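Local coordinates for histidine-containing phosphotransfer protein 2 (Oryza sativa, PDB 1YVI) that relays phosphoryl groups from cytokinin sensor histidine kinases to response regulators in a multistep His-to-Asp phosphorelay, at residues Leu22-Phe27 against Gly90-Lys95; Ala12-Met17 against Gln132-Leu137. One frame throughout, in Å; residues are numbered along the deposited sequence.

Contact 1: Leu22-Phe27 against Gly90-Lys95; sequences LVDEQF and GAQKVK
D24 and G90 meet backbone to backbone at the tight part of this contact: D24 N donates to G90 O at 3.1 Å. The same oxygen also takes a CA-H...O contact from V23. D24 caps the helix that follows. Its CG sits between the backbone N and the carbonyl carbon (chi1 69°), which brings OD1 to Q26 N at 2.8 Å, met from above the carboxylate plane, while OD1 also lies 3.1 Å from G90 CA. G90 has positive phi in a Schellman motif; its backbone angles alone call for glycine, and a CB would also press on F27 N.

The other carboxylate oxygen faces a wetter side. D24 OD2 is 3.8 Å from K95 NZ, a long salt bridge, and two waters link the pair, the one that also donates to Q92 OE1 only weakly on the lysine side. A third water joins L22 O to K93 N. Replacing D24 with an alanine is likely to leave Q26 N without its OD1 acceptor and K95 NZ without its nearby carboxylate.

Q92 NE2 reaches back to G21 O. Beneath, V23 packs on M17 and F18 of helix 2-19 and, with A91, on L127 of helix 110-142, while K95 rests against helix 72-89.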
loop_
_atom_site.group_PDB
_atom_site.type_symbol
_atom_site.label_atom_id
_atom_site.label_comp_id
_atom_site.label_asym_id
_atom_site.label_seq_id
_atom_site.Cartn_x
_atom_site.Cartn_y
_atom_site.Cartn_z
ATOM N N LEU A 22 -4.203 9.309 -2.751
ATOM C CA LEU A 22 -3.508 8.015 -2.656
ATOM C C LEU A 22 -3.104 7.737 -1.229
ATOM O O LEU A 22 -3.047 6.568 -0.810
ATOM C CB LEU A 22 -2.256 7.983 -3.550
ATOM C CG LEU A 22 -2.540 8.157 -5.064
ATOM C CD1 LEU A 22 -1.251 8.052 -5.870
ATOM C CD2 LEU A 22 -3.558 7.114 -5.581
ATOM N N VAL A 23 -2.766 8.802 -0.493
ATOM C CA VAL A 23 -2.421 8.653 0.932
ATOM C C VAL A 23 -3.254 9.621 1.774
ATOM O O VAL A 23 -3.715 10.684 1.290
ATOM C CB VAL A 23 -0.896 8.893 1.204
ATOM C CG1 VAL A 23 -0.019 7.825 0.522
ATOM C CG2 VAL A 23 -0.476 10.321 0.741
ATOM N N ASP A 24 -3.449 9.229 3.018
ATOM C CA ASP A 24 -4.214 10.009 3.987
ATOM C C ASP A 24 -3.318 10.517 5.151
ATOM O O ASP A 24 -2.078 10.465 5.075
ATOM C CB ASP A 24 -5.403 9.200 4.533
ATOM C CG ASP A 24 -4.979 8.026 5.424
ATOM O OD1 ASP A 24 -3.806 7.921 5.832
ATOM O OD2 ASP A 24 -5.841 7.181 5.726
ATOM N N GLU A 25 -3.957 11.001 6.218
ATOM C CA GLU A 25 -3.231 11.552 7.391
ATOM C C GLU A 25 -2.240 10.589 8.030
ATOM O O GLU A 25 -1.257 11.034 8.621
ATOM C CB GLU A 25 -4.215 12.092 8.464
ATOM C CG GLU A 25 -5.050 10.955 9.141
ATOM C CD GLU A 25 -6.301 11.444 9.861
ATOM O OE1 GLU A 25 -6.257 12.539 10.500
ATOM O OE2 GLU A 25 -7.329 10.712 9.800
ATOM N N GLN A 26 -2.484 9.277 7.954
ATOM C CA GLN A 26 -1.576 8.329 8.596
ATOM C C GLN A 26 -0.203 8.434 7.933
ATOM O O GLN A 26 0.786 8.168 8.559
ATOM C CB GLN A 26 -2.092 6.881 8.560
ATOM C CG GLN A 26 -3.440 6.735 9.229
ATOM C CD GLN A 26 -3.386 7.277 10.645
ATOM O OE1 GLN A 26 -2.407 7.039 11.370
ATOM N NE2 GLN A 26 -4.417 8.036 11.042
ATOM N N PHE A 27 -0.152 8.788 6.655
ATOM C CA PHE A 27 1.145 8.877 5.987
ATOM C C PHE A 27 1.873 10.159 6.458
ATOM O O PHE A 27 3.110 10.180 6.646
ATOM C CB PHE A 27 0.983 8.863 4.464
ATOM C CG PHE A 27 2.271 8.984 3.735
ATOM C CD1 PHE A 27 3.133 7.868 3.604
ATOM C CD2 PHE A 27 2.650 10.191 3.197
ATOM C CE1 PHE A 27 4.349 7.980 2.957
ATOM C CE2 PHE A 27 3.883 10.319 2.544
ATOM C CZ PHE A 27 4.732 9.210 2.420
ATOM N N GLY A 90 -0.911 4.739 5.681
ATOM C CA GLY A 90 -1.772 5.678 5.004
ATOM C C GLY A 90 -2.219 5.359 3.582
ATOM O O GLY A 90 -2.701 6.246 2.885
ATOM N N ALA A 91 -2.175 4.089 3.178
ATOM C CA ALA A 91 -2.551 3.702 1.835
ATOM C C ALA A 91 -4.059 3.532 1.834
ATOM O O ALA A 91 -4.562 2.399 1.801
ATOM C CB ALA A 91 -1.861 2.390 1.482
ATOM N N GLN A 92 -4.793 4.640 1.871
ATOM C CA GLN A 92 -6.220 4.565 2.207
ATOM C C GLN A 92 -7.035 3.831 1.133
ATOM O O GLN A 92 -8.057 3.207 1.429
ATOM C CB GLN A 92 -6.798 5.978 2.450
ATOM C CG GLN A 92 -6.988 6.827 1.177
ATOM C CD GLN A 92 -7.600 8.214 1.463
ATOM O OE1 GLN A 92 -8.124 8.450 2.529
ATOM N NE2 GLN A 92 -7.494 9.121 0.513
ATOM N N LYS A 93 -6.630 3.923 -0.119
ATOM C CA LYS A 93 -7.451 3.275 -1.187
ATOM C C LYS A 93 -7.297 1.754 -1.108
ATOM O O LYS A 93 -8.242 1.018 -1.284
ATOM C CB LYS A 93 -7.038 3.820 -2.577
ATOM C CG LYS A 93 -7.416 5.351 -2.756
ATOM C CD LYS A 93 -7.114 5.816 -4.111
ATOM C CE LYS A 93 -8.206 5.473 -5.131
ATOM N NZ LYS A 93 -7.648 5.922 -6.469
ATOM N N VAL A 94 -6.084 1.277 -0.835
ATOM C CA VAL A 94 -5.907 -0.159 -0.647
ATOM C C VAL A 94 -6.776 -0.547 0.565
ATOM O O VAL A 94 -7.491 -1.537 0.556
ATOM C CB VAL A 94 -4.419 -0.496 -0.411
ATOM C CG1 VAL A 94 -4.205 -1.984 -0.090
ATOM C CG2 VAL A 94 -3.576 -0.055 -1.623
ATOM N N LYS A 95 -6.694 0.248 1.630
ATOM C CA LYS A 95 -7.481 -0.041 2.831
ATOM C C LYS A 95 -8.988 -0.138 2.506
ATOM O O LYS A 95 -9.655 -1.075 2.959
ATOM C CB LYS A 95 -7.195 1.040 3.930
ATOM C CG LYS A 95 -8.033 0.837 5.158
ATOM C CD LYS A 95 -7.970 2.017 6.113
ATOM C CE LYS A 95 -8.756 3.198 5.558
ATOM N NZ LYS A 95 -8.392 4.462 6.274
HETATM O O HOH W 1 -3.950 4.195 -1.501
HETATM O O HOH W 2 -8.549 7.493 5.128
HETATM O O HOH W 3 -5.382 4.899 6.951
#

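Contact 2: Ala12-Met17 against Gln132-Leu137; sequences ALLSSM and QTMLQL
L13 is the main bump of this contact, its CD2 methyl pushed against the backbone of the opposing helix at M134. That methyl comes to 3.4 Å from M134 N and 3.7 Å from M134 CB, and the hollow it enters is edged by T133 CG2 at 3.9 Å and by L137 CD1 at 4.1 Å, with M134 N and CA as the floor. Swinging CG away from the backbone N (chi1 179°) sends the L13 branch straight out across the gap.

Next to it the fit is looser. L14 CD2 touches M134 SD at 4.1 Å, the two side chains crossing at a slant; M134 bends at chi3 (88°), turning CE away from L14. Over these short segments the axes lie 10.5 Å apart at closest and run at 157° to each other: plain, wholly apolar antiparallel packing that joins the N-terminal helix to the long last helix. S16 OG turns back instead to L13 O, which also accepts from M17 N.

Toward the N-terminal end of helix 2-19, L10 touches M134, and L6 and Q9 touch L137. M134 continues inward to F27 of helix 25-34 and V47 of helix 42-65, and K130, on helix 110-142, lies against L13 and M17.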
loop_
_atom_site.group_PDB
_atom_site.type_symbol
_atom_site.label_atom_id
_atom_site.label_comp_id
_atom_site.label_asym_id
_atom_site.label_seq_id
_atom_site.Cartn_x
_atom_site.Cartn_y
_atom_site.Cartn_z
ATOM N N ALA A 12 6.884 18.179 -4.344
ATOM C CA ALA A 12 5.913 18.082 -5.407
ATOM C C ALA A 12 5.278 16.689 -5.452
ATOM O O ALA A 12 4.052 16.549 -5.508
ATOM C CB ALA A 12 6.560 18.423 -6.747
ATOM N N LEU A 13 6.107 15.656 -5.450
ATOM C CA LEU A 13 5.570 14.268 -5.419
ATOM C C LEU A 13 4.658 13.994 -4.226
ATOM O O LEU A 13 3.533 13.515 -4.416
ATOM C CB LEU A 13 6.691 13.242 -5.427
ATOM C CG LEU A 13 6.280 11.762 -5.370
ATOM C CD1 LEU A 13 5.519 11.373 -6.647
ATOM C CD2 LEU A 13 7.533 10.944 -5.274
ATOM N N LEU A 14 5.146 14.234 -3.004
ATOM C CA LEU A 14 4.310 14.040 -1.802
ATOM C C LEU A 14 3.003 14.824 -1.870
ATOM O O LEU A 14 1.934 14.287 -1.526
ATOM C CB LEU A 14 5.051 14.397 -0.504
ATOM C CG LEU A 14 6.351 13.633 -0.256
ATOM C CD1 LEU A 14 7.186 14.339 0.830
ATOM C CD2 LEU A 14 6.030 12.195 0.067
ATOM N N SER A 15 3.057 16.084 -2.302
ATOM C CA SER A 15 1.831 16.868 -2.384
ATOM C C SER A 15 0.808 16.224 -3.355
ATOM O O SER A 15 -0.390 16.121 -3.066
ATOM C CB SER A 15 2.149 18.323 -2.747
ATOM O OG SER A 15 1.142 18.885 -3.561
ATOM N N SER A 16 1.281 15.762 -4.488
ATOM C CA SER A 16 0.382 15.126 -5.440
ATOM C C SER A 16 -0.170 13.771 -4.901
ATOM O O SER A 16 -1.283 13.379 -5.232
ATOM C CB SER A 16 1.088 14.966 -6.784
ATOM O OG SER A 16 1.913 13.805 -6.746
ATOM N N MET A 17 0.613 13.041 -4.110
ATOM C CA MET A 17 0.092 11.798 -3.523
ATOM C C MET A 17 -1.121 12.103 -2.627
ATOM O O MET A 17 -2.094 11.368 -2.658
ATOM C CB MET A 17 1.167 11.070 -2.758
ATOM C CG MET A 17 2.220 10.484 -3.678
ATOM S SD MET A 17 3.758 10.176 -2.824
ATOM C CE MET A 17 3.239 9.062 -1.530
ATOM N N GLN A 132 7.997 4.293 -5.204
ATOM C CA GLN A 132 9.285 3.967 -5.777
ATOM C C GLN A 132 10.025 5.233 -6.251
ATOM O O GLN A 132 11.205 5.391 -6.024
ATOM C CB GLN A 132 9.096 3.009 -6.969
ATOM C CG GLN A 132 8.691 1.575 -6.538
ATOM C CD GLN A 132 9.670 0.960 -5.578
ATOM O OE1 GLN A 132 10.814 0.824 -5.924
ATOM N NE2 GLN A 132 9.218 0.589 -4.364
ATOM N N THR A 133 9.302 6.130 -6.894
ATOM C CA THR A 133 9.839 7.465 -7.259
ATOM C C THR A 133 10.303 8.226 -5.985
ATOM O O THR A 133 11.387 8.818 -5.976
ATOM C CB THR A 133 8.774 8.270 -8.044
ATOM O OG1 THR A 133 8.373 7.533 -9.238
ATOM C CG2 THR A 133 9.308 9.653 -8.450
ATOM N N MET A 134 9.498 8.204 -4.926
ATOM C CA MET A 134 9.863 8.840 -3.629
ATOM C C MET A 134 11.174 8.276 -3.116
ATOM O O MET A 134 12.073 9.036 -2.709
ATOM C CB MET A 134 8.740 8.633 -2.599
ATOM C CG MET A 134 8.971 9.343 -1.296
ATOM S SD MET A 134 7.942 8.593 -0.008
ATOM C CE MET A 134 9.016 7.318 0.551
ATOM N N LEU A 135 11.294 6.953 -3.132
ATOM C CA LEU A 135 12.517 6.251 -2.608
ATOM C C LEU A 135 13.797 6.672 -3.330
ATOM O O LEU A 135 14.871 6.862 -2.704
ATOM C CB LEU A 135 12.384 4.720 -2.694
ATOM C CG LEU A 135 11.312 4.113 -1.782
ATOM C CD1 LEU A 135 11.059 2.630 -2.109
ATOM C CD2 LEU A 135 11.717 4.237 -0.317
ATOM N N GLN A 136 13.689 6.747 -4.650
ATOM C CA GLN A 136 14.774 7.185 -5.505
ATOM C C GLN A 136 15.136 8.628 -5.146
ATOM O O GLN A 136 16.323 8.935 -4.918
ATOM C CB GLN A 136 14.330 7.030 -6.956
ATOM C CG GLN A 136 15.334 7.266 -8.083
ATOM C CD GLN A 136 14.737 6.713 -9.421
ATOM O OE1 GLN A 136 13.557 6.318 -9.457
ATOM N NE2 GLN A 136 15.544 6.678 -10.503
ATOM N N LEU A 137 14.140 9.513 -5.044
ATOM C CA LEU A 137 14.408 10.894 -4.570
ATOM C C LEU A 137 15.001 10.956 -3.167
ATOM O O LEU A 137 15.980 11.681 -2.947
ATOM C CB LEU A 137 13.144 11.796 -4.649
ATOM C CG LEU A 137 12.554 11.982 -6.063
ATOM C CD1 LEU A 137 11.176 12.722 -6.011
ATOM C CD2 LEU A 137 13.541 12.749 -6.899
#

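The two contacts lie 14 Å apart, centre to centre, in an all-helical chain. Their segments come in the order 12-17, 22-27, 90-95, 132-137, so contact 2 encloses contact 1 along the sequence. Helix 2-19 and helix 25-34 are consecutive, as are helix 92-106 and helix 110-142, and the contacts touch directly: L22 N probably bonds to M17 O, while F27 packs on both L14 and M134. Contact 2 pairs the N-terminal helix with the long last helix, and contact 1 ties the following turn to the junction between helices 72-89 and 92-106. Together they fasten the N-terminal helices onto the HPt bundle, whose helix 72-89 carries H80, the predicted phosphorylation site, unmodified in this structure.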